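Local coordinates for armadillo repeat protein arm00016 (Synthetic construct, PDB 4D4E) that is a computationally designed scaffold of stacked armadillo repeats, intended for the modular recognition of peptides, at residues K49-G54 with N86-K91. Sequence-based numbering, arbitrary orientation.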
loop_
_atom_site.group_PDB
_atom_site.type_symbol
_atom_site.label_atom_id
_atom_site.label_comp_id
_atom_site.label_asym_id
_atom_site.label_seq_id
_atom_site.Cartn_x
_atom_site.Cartn_y
_atom_site.Cartn_z
ATOM N N LYS A 49 20.107 -4.682 9.317
ATOM C CA LYS A 49 20.733 -5.956 9.620
ATOM C C LYS A 49 20.166 -7.092 8.743
ATOM O O LYS A 49 20.895 -7.963 8.228
ATOM C CB LYS A 49 20.483 -6.286 11.074
ATOM C CG LYS A 49 20.843 -5.117 11.995
ATOM C CD LYS A 49 20.859 -5.512 13.467
ATOM C CE LYS A 49 22.212 -6.109 13.810
ATOM N NZ LYS A 49 22.423 -6.395 15.265
ATOM N N LEU A 50 18.854 -7.070 8.566
ATOM C CA LEU A 50 18.170 -8.094 7.785
ATOM C C LEU A 50 18.577 -8.062 6.332
ATOM O O LEU A 50 18.771 -9.130 5.711
ATOM C CB LEU A 50 16.660 -7.884 7.849
ATOM C CG LEU A 50 16.000 -8.281 9.174
ATOM C CD1 LEU A 50 14.525 -7.918 9.130
ATOM C CD2 LEU A 50 16.221 -9.770 9.460
ATOM N N ILE A 51 18.681 -6.837 5.786
ATOM C CA ILE A 51 19.173 -6.631 4.445
ATOM C C ILE A 51 20.606 -7.176 4.278
ATOM O O ILE A 51 20.902 -7.938 3.331
ATOM C CB ILE A 51 19.038 -5.144 4.042
ATOM C CG1 ILE A 51 17.561 -4.828 3.797
ATOM C CG2 ILE A 51 19.844 -4.869 2.785
ATOM C CD1 ILE A 51 17.280 -3.339 3.624
ATOM N N GLU A 52 21.462 -6.851 5.239
ATOM C CA GLU A 52 22.842 -7.229 5.179
ATOM C C GLU A 52 23.104 -8.706 5.450
ATOM O O GLU A 52 24.179 -9.218 5.091
ATOM C CB GLU A 52 23.637 -6.321 6.075
ATOM C CG GLU A 52 23.794 -4.959 5.400
ATOM C CD GLU A 52 24.237 -3.927 6.379
ATOM O OE1 GLU A 52 24.249 -4.292 7.582
ATOM O OE2 GLU A 52 24.568 -2.786 5.956
ATOM N N ALA A 53 22.116 -9.393 6.035
ATOM C CA ALA A 53 22.234 -10.832 6.232
ATOM C C ALA A 53 21.591 -11.585 5.050
ATOM O O ALA A 53 21.476 -12.833 5.105
ATOM C CB ALA A 53 21.608 -11.275 7.567
ATOM N N GLY A 54 21.129 -10.838 4.027
ATOM C CA GLY A 54 20.590 -11.454 2.809
ATOM C C GLY A 54 19.182 -11.983 2.955
ATOM O O GLY A 54 18.738 -12.846 2.144
ATOM N N ASN A 86 14.112 4.950 2.025
ATOM C CA ASN A 86 13.967 4.784 0.590
ATOM C C ASN A 86 15.052 3.881 0.005
ATOM O O ASN A 86 14.795 3.231 -0.977
ATOM C CB ASN A 86 13.954 6.128 -0.167
ATOM C CG ASN A 86 12.710 6.970 0.095
ATOM O OD1 ASN A 86 11.770 6.560 0.748
ATOM N ND2 ASN A 86 12.709 8.174 -0.450
ATOM N N GLU A 87 16.230 3.839 0.617
ATOM C CA GLU A 87 17.263 2.837 0.304
ATOM C C GLU A 87 16.788 1.373 0.532
ATOM O O GLU A 87 17.079 0.454 -0.274
ATOM C CB GLU A 87 18.525 3.098 1.121
ATOM C CG GLU A 87 19.275 4.348 0.710
ATOM C CD GLU A 87 20.791 4.169 0.673
ATOM O OE1 GLU A 87 21.297 3.123 1.174
ATOM O OE2 GLU A 87 21.484 5.067 0.113
ATOM N N GLN A 88 16.006 1.179 1.583
ATOM C CA GLN A 88 15.533 -0.156 1.948
ATOM C C GLN A 88 14.343 -0.541 1.129
ATOM O O GLN A 88 14.244 -1.701 0.773
ATOM C CB GLN A 88 15.255 -0.254 3.434
ATOM C CG GLN A 88 16.507 0.158 4.185
ATOM C CD GLN A 88 16.264 0.404 5.649
ATOM O OE1 GLN A 88 15.256 1.025 6.061
ATOM N NE2 GLN A 88 17.186 -0.072 6.456
ATOM N N ILE A 89 13.465 0.410 0.786
ATOM C CA ILE A 89 12.446 0.091 -0.181
ATOM C C ILE A 89 13.130 -0.304 -1.518
ATOM O O ILE A 89 12.717 -1.244 -2.199
ATOM C CB ILE A 89 11.500 1.254 -0.407
ATOM C CG1 ILE A 89 10.659 1.517 0.867
ATOM C CG2 ILE A 89 10.662 0.991 -1.653
ATOM C CD1 ILE A 89 9.786 2.763 0.804
ATOM N N GLN A 90 14.179 0.418 -1.890
ATOM C CA GLN A 90 14.925 0.087 -3.079
ATOM C C GLN A 90 15.447 -1.364 -3.149
ATOM O O GLN A 90 15.405 -2.038 -4.172
ATOM C CB GLN A 90 16.098 1.055 -3.188
ATOM C CG GLN A 90 15.848 2.097 -4.251
ATOM C CD GLN A 90 15.351 1.463 -5.527
ATOM O OE1 GLN A 90 15.995 0.556 -6.058
ATOM N NE2 GLN A 90 14.198 1.918 -6.012
ATOM N N LYS A 91 16.049 -1.777 -2.069
ATOM C CA LYS A 91 16.446 -3.166 -1.891
ATOM C C LYS A 91 15.333 -4.170 -2.085
ATOM O O LYS A 91 15.591 -5.177 -2.664
ATOM C CB LYS A 91 17.089 -3.355 -0.525
ATOM C CG LYS A 91 18.461 -2.651 -0.405
ATOM C CD LYS A 91 19.508 -3.346 -1.252
ATOM C CE LYS A 91 20.148 -2.337 -2.181
ATOM N NZ LYS A 91 21.393 -1.828 -1.600
#
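Of residues 49-54, Ile-51 alone makes the contact with 86-91, its CD1 going to Gln-88 and its CG2 to Lys-91. The tight part lies at CD1, which sits 3.6 Å from CG of Gln-88 and 3.7 Å from CB of the same residue, so the methyl leans on the aliphatic base of the glutamine, the two side chains crossing at about a right angle. With CG1 anti to the carbonyl carbon (chi1 -73°) and chi2 extended at 170°, CD1 is carried straight out to that buried spot. Beyond CG the glutamine runs extended, and its amide is held by residues just outside the two segments: NE2 donates across to Gln-48 OE1 and Asn-44 O, on the helix that carries Ile-51, while OE1 accepts from Asn-85 N.

On the solvent side the fit is looser. CG2 of Ile-51 approaches CG of Lys-91 at 4.1 Å, and CB of Lys-91 lies 4.2 Å from CD1 of Ile-51; past these carbons the lysine bends repeatedly and takes its ammonium group away from the isoleucine. Leu-56 touches both Ile-51 and Lys-91, extending the apolar patch. The backbones stay apart, with the CA atoms of Ile-51 and Lys-91 7.7 Å from each other.

Helices 44-52 and 86-94 of this armadillo-repeat protein thus meet here through aliphatic carbon, while the glutamine NE2, bonded across to helix 44-52, adds directional polar links to an otherwise apolar contact.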